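Local coordinates for protein alpha-1,2-mannosidase (Trichoderma reesei, PDB 1HCU) that probably trims alpha-1,2-linked mannose residues from high-mannose N-glycans, as a calcium-dependent glycosidase of family 47, at residues G306-L318 with Y388-A401. Residues are numbered along the deposited sequence; the frame is centred on the assembly and turned at random.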
ATOM      1  N   GLY A 306      -5.401  -8.090  10.404  1.00 14.44           N
ATOM      2  CA  GLY A 306      -5.439  -6.679  10.741  1.00 11.88           C
ATOM      3  C   GLY A 306      -5.686  -5.815   9.534  1.00 10.99           C
ATOM      4  O   GLY A 306      -5.936  -6.315   8.442  1.00 12.50           O
ATOM      5  N   HIS A 307      -5.587  -4.507   9.727  1.00 11.86           N
ATOM      6  CA  HIS A 307      -5.834  -3.552   8.657  1.00 11.05           C
ATOM      7  C   HIS A 307      -4.916  -3.699   7.436  1.00 12.18           C
ATOM      8  O   HIS A 307      -5.327  -3.396   6.316  1.00 12.24           O
ATOM      9  CB  HIS A 307      -5.750  -2.139   9.226  1.00 11.44           C
ATOM     10  CG  HIS A 307      -6.498  -1.122   8.428  1.00 12.81           C
ATOM     11  ND1 HIS A 307      -6.151  -0.787   7.137  1.00 12.22           N
ATOM     12  CD2 HIS A 307      -7.567  -0.353   8.743  1.00 13.01           C
ATOM     13  CE1 HIS A 307      -6.971   0.148   6.692  1.00 12.47           C
ATOM     14  NE2 HIS A 307      -7.838   0.430   7.646  1.00 13.99           N
ATOM     15  N   LEU A 308      -3.684  -4.162   7.633  1.00 12.51           N
ATOM     16  CA  LEU A 308      -2.765  -4.318   6.496  1.00 14.86           C
ATOM     17  C   LEU A 308      -3.278  -5.368   5.517  1.00 14.77           C
ATOM     18  O   LEU A 308      -3.233  -5.166   4.302  1.00 13.15           O
ATOM     19  CB  LEU A 308      -1.351  -4.708   6.967  1.00 13.26           C
ATOM     20  CG  LEU A 308      -0.510  -3.650   7.694  1.00 15.69           C
ATOM     21  CD1 LEU A 308       0.813  -4.265   8.147  1.00 14.41           C
ATOM     22  CD2 LEU A 308      -0.256  -2.461   6.769  1.00 15.14           C
ATOM     23  N   ALA A 309      -3.777  -6.481   6.047  1.00 14.85           N
ATOM     24  CA  ALA A 309      -4.286  -7.556   5.193  1.00 15.93           C
ATOM     25  C   ALA A 309      -5.583  -7.200   4.469  1.00 16.23           C
ATOM     26  O   ALA A 309      -6.003  -7.922   3.567  1.00 15.72           O
ATOM     27  CB  ALA A 309      -4.492  -8.821   6.009  1.00 13.92           C
ATOM     28  N   SER A 310      -6.219  -6.093   4.844  1.00 14.77           N
ATOM     29  CA  SER A 310      -7.472  -5.744   4.193  1.00 15.44           C
ATOM     30  C   SER A 310      -7.294  -5.302   2.738  1.00 14.56           C
ATOM     31  O   SER A 310      -8.275  -5.111   2.023  1.00 15.90           O
ATOM     32  CB  SER A 310      -8.215  -4.662   4.984  1.00 13.97           C
ATOM     33  OG  SER A 310      -7.537  -3.422   4.925  1.00 17.15           O
ATOM     34  N   PHE A 311      -6.050  -5.145   2.298  1.00 12.08           N
ATOM     35  CA  PHE A 311      -5.777  -4.725   0.921  1.00 11.25           C
ATOM     36  C   PHE A 311      -6.000  -5.932   0.003  1.00 11.59           C
ATOM     37  O   PHE A 311      -6.164  -5.791  -1.207  1.00 10.43           O
ATOM     38  CB  PHE A 311      -4.321  -4.263   0.780  1.00 10.22           C
ATOM     39  CG  PHE A 311      -3.384  -5.360   0.345  1.00  8.50           C
ATOM     40  CD1 PHE A 311      -3.009  -5.480  -0.988  1.00  9.11           C
ATOM     41  CD2 PHE A 311      -2.956  -6.328   1.250  1.00  9.16           C
ATOM     42  CE1 PHE A 311      -2.225  -6.549  -1.418  1.00  8.60           C
ATOM     43  CE2 PHE A 311      -2.178  -7.400   0.835  1.00  8.56           C
ATOM     44  CZ  PHE A 311      -1.811  -7.511  -0.503  1.00  9.97           C
ATOM     45  N   GLY A 312      -5.991  -7.119   0.602  1.00 12.54           N
ATOM     46  CA  GLY A 312      -6.176  -8.349  -0.148  1.00 12.73           C
ATOM     47  C   GLY A 312      -7.369  -8.351  -1.084  1.00 13.13           C
ATOM     48  O   GLY A 312      -7.256  -8.789  -2.231  1.00 14.68           O
ATOM     49  N   GLY A 313      -8.508  -7.860  -0.604  1.00 10.75           N
ATOM     50  CA  GLY A 313      -9.707  -7.842  -1.423  1.00  9.86           C
ATOM     51  C   GLY A 313      -9.509  -7.236  -2.796  1.00  9.41           C
ATOM     52  O   GLY A 313      -9.939  -7.793  -3.814  1.00  9.49           O
ATOM     53  N   GLY A 314      -8.855  -6.085  -2.827  1.00  9.01           N
ATOM     54  CA  GLY A 314      -8.607  -5.422  -4.088  1.00 10.59           C
ATOM     55  C   GLY A 314      -7.639  -6.208  -4.949  1.00 11.24           C
ATOM     56  O   GLY A 314      -7.774  -6.227  -6.178  1.00 11.66           O
ATOM     57  N   ASN A 315      -6.674  -6.872  -4.321  1.00  9.38           N
ATOM     58  CA  ASN A 315      -5.701  -7.629  -5.095  1.00 10.32           C
ATOM     59  C   ASN A 315      -6.329  -8.821  -5.819  1.00 10.66           C
ATOM     60  O   ASN A 315      -6.046  -9.038  -7.000  1.00 11.46           O
ATOM     61  CB  ASN A 315      -4.542  -8.104  -4.213  1.00 10.04           C
ATOM     62  CG  ASN A 315      -3.305  -8.422  -5.022  1.00 10.12           C
ATOM     63  OD1 ASN A 315      -2.810  -7.573  -5.769  1.00 12.05           O
ATOM     64  ND2 ASN A 315      -2.798  -9.637  -4.887  1.00  8.90           N
ATOM     65  N   PHE A 316      -7.174  -9.587  -5.123  1.00  8.45           N
ATOM     66  CA  PHE A 316      -7.840 -10.732  -5.743  1.00  9.88           C
ATOM     67  C   PHE A 316      -8.734 -10.258  -6.882  1.00  9.16           C
ATOM     68  O   PHE A 316      -8.832 -10.912  -7.924  1.00  9.24           O
ATOM     69  CB  PHE A 316      -8.683 -11.510  -4.719  1.00 10.49           C
ATOM     70  CG  PHE A 316      -7.922 -12.601  -4.017  1.00 11.45           C
ATOM     71  CD1 PHE A 316      -7.088 -12.312  -2.940  1.00 10.03           C
ATOM     72  CD2 PHE A 316      -8.000 -13.912  -4.471  1.00 11.43           C
ATOM     73  CE1 PHE A 316      -6.344 -13.314  -2.328  1.00 11.50           C
ATOM     74  CE2 PHE A 316      -7.258 -14.930  -3.866  1.00 10.89           C
ATOM     75  CZ  PHE A 316      -6.426 -14.628  -2.790  1.00 12.42           C
ATOM     76  N   ILE A 317      -9.384  -9.117  -6.664  1.00  9.05           N
ATOM     77  CA  ILE A 317     -10.252  -8.516  -7.666  1.00  7.80           C
ATOM     78  C   ILE A 317      -9.401  -8.159  -8.873  1.00  9.22           C
ATOM     79  O   ILE A 317      -9.749  -8.521 -10.005  1.00 10.04           O
ATOM     80  CB  ILE A 317     -10.957  -7.242  -7.118  1.00  7.43           C
ATOM     81  CG1 ILE A 317     -12.059  -7.647  -6.139  1.00  6.25           C
ATOM     82  CG2 ILE A 317     -11.539  -6.419  -8.260  1.00  8.57           C
ATOM     83  CD1 ILE A 317     -12.620  -6.506  -5.331  1.00  2.87           C
ATOM     84  N   LEU A 318      -8.279  -7.474  -8.641  1.00  7.49           N
ATOM     85  CA  LEU A 318      -7.396  -7.102  -9.744  1.00  8.28           C
ATOM     86  C   LEU A 318      -7.007  -8.329 -10.555  1.00 10.15           C
ATOM     87  O   LEU A 318      -7.070  -8.317 -11.789  1.00 12.65           O
ATOM     88  CB  LEU A 318      -6.134  -6.424  -9.230  1.00  7.60           C
ATOM     89  CG  LEU A 318      -5.110  -6.064 -10.309  1.00  8.00           C
ATOM     90  CD1 LEU A 318      -5.770  -5.261 -11.435  1.00  7.87           C
ATOM     91  CD2 LEU A 318      -3.993  -5.267  -9.675  1.00  6.92           C
ATOM     92  N   TYR A 388      -5.617   3.353  15.082  1.00 14.09           N
ATOM     93  CA  TYR A 388      -5.802   3.574  13.653  1.00 13.72           C
ATOM     94  C   TYR A 388      -4.892   4.750  13.267  1.00 14.47           C
ATOM     95  O   TYR A 388      -4.975   5.837  13.858  1.00 14.67           O
ATOM     96  CB  TYR A 388      -7.261   3.924  13.327  1.00 12.08           C
ATOM     97  CG  TYR A 388      -7.470   4.281  11.866  1.00 12.49           C
ATOM     98  CD1 TYR A 388      -7.326   3.321  10.861  1.00 11.97           C
ATOM     99  CD2 TYR A 388      -7.764   5.591  11.486  1.00 13.59           C
ATOM    100  CE1 TYR A 388      -7.467   3.662   9.517  1.00 12.28           C
ATOM    101  CE2 TYR A 388      -7.907   5.942  10.146  1.00 11.84           C
ATOM    102  CZ  TYR A 388      -7.758   4.975   9.167  1.00 13.49           C
ATOM    103  OH  TYR A 388      -7.904   5.321   7.840  1.00 12.81           O
ATOM    104  N   ILE A 389      -4.023   4.538  12.283  1.00 13.91           N
ATOM    105  CA  ILE A 389      -3.109   5.594  11.872  1.00 13.16           C
ATOM    106  C   ILE A 389      -3.306   6.065  10.442  1.00 12.39           C
ATOM    107  O   ILE A 389      -2.345   6.303   9.704  1.00 12.24           O
ATOM    108  CB  ILE A 389      -1.624   5.180  12.089  1.00 14.15           C
ATOM    109  CG1 ILE A 389      -1.233   4.026  11.168  1.00 14.99           C
ATOM    110  CG2 ILE A 389      -1.426   4.742  13.533  1.00 12.80           C
ATOM    111  CD1 ILE A 389       0.243   3.648  11.285  1.00 12.49           C
ATOM    112  N   LEU A 390      -4.571   6.193  10.057  1.00 12.91           N
ATOM    113  CA  LEU A 390      -4.935   6.683   8.734  1.00 11.45           C
ATOM    114  C   LEU A 390      -4.581   5.743   7.574  1.00 12.60           C
ATOM    115  O   LEU A 390      -4.313   6.209   6.459  1.00 13.50           O
ATOM    116  CB  LEU A 390      -4.290   8.068   8.530  1.00 11.20           C
ATOM    117  CG  LEU A 390      -4.549   9.104   9.648  1.00 13.61           C
ATOM    118  CD1 LEU A 390      -3.837  10.420   9.371  1.00 12.58           C
ATOM    119  CD2 LEU A 390      -6.065   9.349   9.754  1.00 13.67           C
ATOM    120  N   ARG A 391      -4.591   4.431   7.818  1.00 11.87           N
ATOM    121  CA  ARG A 391      -4.272   3.471   6.756  1.00 13.48           C
ATOM    122  C   ARG A 391      -5.312   3.507   5.645  1.00 13.09           C
ATOM    123  O   ARG A 391      -6.433   3.963   5.850  1.00 14.98           O
ATOM    124  CB  ARG A 391      -4.127   2.052   7.311  1.00 12.54           C
ATOM    125  CG  ARG A 391      -2.841   1.879   8.130  1.00 13.63           C
ATOM    126  CD  ARG A 391      -2.559   0.425   8.411  1.00 13.90           C
ATOM    127  NE  ARG A 391      -1.456   0.201   9.345  1.00 13.38           N
ATOM    128  CZ  ARG A 391      -0.169   0.446   9.101  1.00 14.77           C
ATOM    129  NH1 ARG A 391       0.224   0.945   7.931  1.00 13.83           N
ATOM    130  NH2 ARG A 391       0.736   0.154  10.028  1.00 13.15           N
ATOM    131  N   PRO A 392      -4.948   3.032   4.451  1.00 12.53           N
ATOM    132  CA  PRO A 392      -5.902   3.060   3.343  1.00 11.66           C
ATOM    133  C   PRO A 392      -6.384   1.724   2.786  1.00 12.65           C
ATOM    134  O   PRO A 392      -7.290   1.693   1.950  1.00 13.36           O
ATOM    135  CB  PRO A 392      -5.126   3.821   2.292  1.00 10.22           C
ATOM    136  CG  PRO A 392      -3.753   3.152   2.427  1.00 11.65           C
ATOM    137  CD  PRO A 392      -3.564   2.951   3.940  1.00 10.89           C
ATOM    138  N   GLU A 393      -5.788   0.629   3.235  1.00 11.84           N
ATOM    139  CA  GLU A 393      -6.131  -0.681   2.702  1.00 12.45           C
ATOM    140  C   GLU A 393      -7.602  -1.015   2.489  1.00 12.43           C
ATOM    141  O   GLU A 393      -7.953  -1.626   1.486  1.00 13.75           O
ATOM    142  CB  GLU A 393      -5.484  -1.774   3.551  1.00 12.83           C
ATOM    143  CG  GLU A 393      -3.967  -1.742   3.515  1.00 16.07           C
ATOM    144  CD  GLU A 393      -3.384  -0.723   4.470  1.00 17.32           C
ATOM    145  OE1 GLU A 393      -2.170  -0.459   4.383  1.00 21.97           O
ATOM    146  OE2 GLU A 393      -4.131  -0.194   5.310  1.00 16.77           O
ATOM    147  N   THR A 394      -8.463  -0.631   3.421  1.00 12.02           N
ATOM    148  CA  THR A 394      -9.878  -0.938   3.297  1.00 11.11           C
ATOM    149  C   THR A 394     -10.562  -0.087   2.225  1.00 11.95           C
ATOM    150  O   THR A 394     -11.344  -0.606   1.409  1.00  9.52           O
ATOM    151  CB  THR A 394     -10.557  -0.788   4.668  1.00 12.11           C
ATOM    152  OG1 THR A 394     -10.020  -1.778   5.555  1.00 10.90           O
ATOM    153  CG2 THR A 394     -12.057  -0.976   4.560  1.00 12.64           C
ATOM    154  N   LEU A 395     -10.253   1.209   2.220  1.00  9.77           N
ATOM    155  CA  LEU A 395     -10.797   2.117   1.223  1.00  9.58           C
ATOM    156  C   LEU A 395     -10.293   1.624  -0.128  1.00 10.61           C
ATOM    157  O   LEU A 395     -10.978   1.738  -1.149  1.00 11.74           O
ATOM    158  CB  LEU A 395     -10.304   3.542   1.475  1.00  9.31           C
ATOM    159  CG  LEU A 395     -10.896   4.226   2.709  1.00  9.89           C
ATOM    160  CD1 LEU A 395      -9.990   5.370   3.113  1.00 11.13           C
ATOM    161  CD2 LEU A 395     -12.323   4.720   2.407  1.00  8.04           C
ATOM    162  N   GLU A 396      -9.089   1.057  -0.119  1.00 10.93           N
ATOM    163  CA  GLU A 396      -8.490   0.526  -1.336  1.00 12.00           C
ATOM    164  C   GLU A 396      -9.341  -0.630  -1.848  1.00 11.76           C
ATOM    165  O   GLU A 396      -9.761  -0.635  -3.005  1.00 10.35           O
ATOM    166  CB  GLU A 396      -7.069   0.023  -1.055  1.00 13.61           C
ATOM    167  CG  GLU A 396      -6.295  -0.476  -2.271  1.00 14.66           C
ATOM    168  CD  GLU A 396      -4.886  -0.910  -1.896  1.00 15.07           C
ATOM    169  OE1 GLU A 396      -4.395  -0.447  -0.847  1.00 18.56           O
ATOM    170  OE2 GLU A 396      -4.264  -1.699  -2.641  1.00 15.47           O
ATOM    171  N   SER A 397      -9.605  -1.606  -0.986  1.00 10.00           N
ATOM    172  CA  SER A 397     -10.390  -2.753  -1.414  1.00 12.25           C
ATOM    173  C   SER A 397     -11.815  -2.394  -1.825  1.00 12.41           C
ATOM    174  O   SER A 397     -12.332  -2.943  -2.797  1.00 11.59           O
ATOM    175  CB  SER A 397     -10.380  -3.835  -0.336  1.00 11.25           C
ATOM    176  OG  SER A 397      -9.083  -4.400  -0.248  1.00 10.61           O
ATOM    177  N   LEU A 398     -12.440  -1.471  -1.100  1.00 12.29           N
ATOM    178  CA  LEU A 398     -13.786  -1.050  -1.438  1.00 12.48           C
ATOM    179  C   LEU A 398     -13.753  -0.423  -2.827  1.00 14.16           C
ATOM    180  O   LEU A 398     -14.648  -0.650  -3.645  1.00 16.80           O
ATOM    181  CB  LEU A 398     -14.302  -0.035  -0.418  1.00 12.30           C
ATOM    182  CG  LEU A 398     -14.553  -0.600   0.985  1.00 13.85           C
ATOM    183  CD1 LEU A 398     -14.805   0.547   1.958  1.00 12.01           C
ATOM    184  CD2 LEU A 398     -15.738  -1.561   0.949  1.00  9.04           C
ATOM    185  N   TYR A 399     -12.715   0.359  -3.096  1.00 12.88           N
ATOM    186  CA  TYR A 399     -12.579   0.995  -4.395  1.00 12.57           C
ATOM    187  C   TYR A 399     -12.572  -0.054  -5.512  1.00 13.99           C
ATOM    188  O   TYR A 399     -13.349   0.054  -6.463  1.00 15.29           O
ATOM    189  CB  TYR A 399     -11.311   1.856  -4.436  1.00 11.27           C
ATOM    190  CG  TYR A 399     -10.929   2.317  -5.821  1.00 13.35           C
ATOM    191  CD1 TYR A 399      -9.842   1.748  -6.484  1.00 13.34           C
ATOM    192  CD2 TYR A 399     -11.671   3.291  -6.491  1.00 10.66           C
ATOM    193  CE1 TYR A 399      -9.507   2.130  -7.773  1.00 12.52           C
ATOM    194  CE2 TYR A 399     -11.342   3.680  -7.788  1.00 10.37           C
ATOM    195  CZ  TYR A 399     -10.261   3.095  -8.422  1.00 12.11           C
ATOM    196  OH  TYR A 399      -9.935   3.450  -9.715  1.00 13.76           O
ATOM    197  N   TYR A 400     -11.716  -1.071  -5.400  1.00 13.96           N
ATOM    198  CA  TYR A 400     -11.666  -2.119  -6.422  1.00 13.12           C
ATOM    199  C   TYR A 400     -13.016  -2.820  -6.579  1.00 15.17           C
ATOM    200  O   TYR A 400     -13.437  -3.117  -7.709  1.00 16.11           O
ATOM    201  CB  TYR A 400     -10.608  -3.177  -6.097  1.00 11.20           C
ATOM    202  CG  TYR A 400      -9.189  -2.791  -6.450  1.00 10.69           C
ATOM    203  CD1 TYR A 400      -8.375  -2.135  -5.527  1.00  8.89           C
ATOM    204  CD2 TYR A 400      -8.649  -3.105  -7.707  1.00 10.81           C
ATOM    205  CE1 TYR A 400      -7.061  -1.802  -5.837  1.00  8.81           C
ATOM    206  CE2 TYR A 400      -7.332  -2.773  -8.030  1.00 10.82           C
ATOM    207  CZ  TYR A 400      -6.544  -2.123  -7.084  1.00  9.79           C
ATOM    208  OH  TYR A 400      -5.235  -1.821  -7.365  1.00 11.11           O
ATOM    209  N   ALA A 401     -13.682  -3.092  -5.452  1.00 14.02           N
ATOM    210  CA  ALA A 401     -14.986  -3.758  -5.466  1.00 13.43           C
ATOM    211  C   ALA A 401     -15.979  -2.972  -6.328  1.00 13.61           C
ATOM    212  O   ALA A 401     -16.720  -3.555  -7.134  1.00 14.41           O
ATOM    213  CB  ALA A 401     -15.520  -3.910  -4.044  1.00 12.36           C
TER
HETATM  214  O   HOH W   1      -5.475  -4.073  -3.224  1.00  4.26           O
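Two helices of the (alpha/alpha)7 barrel of family 47 meet at the predicted active site, which includes Glu393. Glu393, at the start of helix 393-401, meets the turn His307-Ser310; helices 312-318 and 393-401 pack further along. The axes of these short segments come within 7.4 Å, at 30°. His307 ND1 donates a weak, bent bond (126°) to Glu393 OE2 at 2.8 Å, and the carboxylate stands almost upright to the ring. Arg391 CB lies over one ring face, a CH-pi contact 3.8 Å from the centroid; Thr394 OG1 lies over the opposite face. The imidazole reaches this slot because CG is anti to the backbone N (chi1 -157°). With an alanine at His307, Glu393 OE2 would probably lose this donor and the space between Arg391 CB and Thr394 OG1 would be left unfilled. Thr394 OG1 donates to Ser310 OG (3.0 Å), which itself donates to His307 O. Ser397 OG, one turn into its helix, donates to Ser310 O (a short 2.5 Å) and accepts from Gly314 N (3.1 Å). Gly314 lets the helices come close, since a side chain there would clash with the Tyr400 ring; Gly314 O sits over one face of that ring. A water donates to Phe311 O and Glu396 OE2; the Glu396 side chain is about 5 Å from the bound calcium ion. Outside the pair, His307 NE2 bonds Tyr343 OH of helix 326-344, and Arg391 forms a salt bridge with Glu353, a predicted proton donor. Helix 451-465 packs against Pro392 and Glu396, while strand 300-306 runs into segment 306-318 at Gly306.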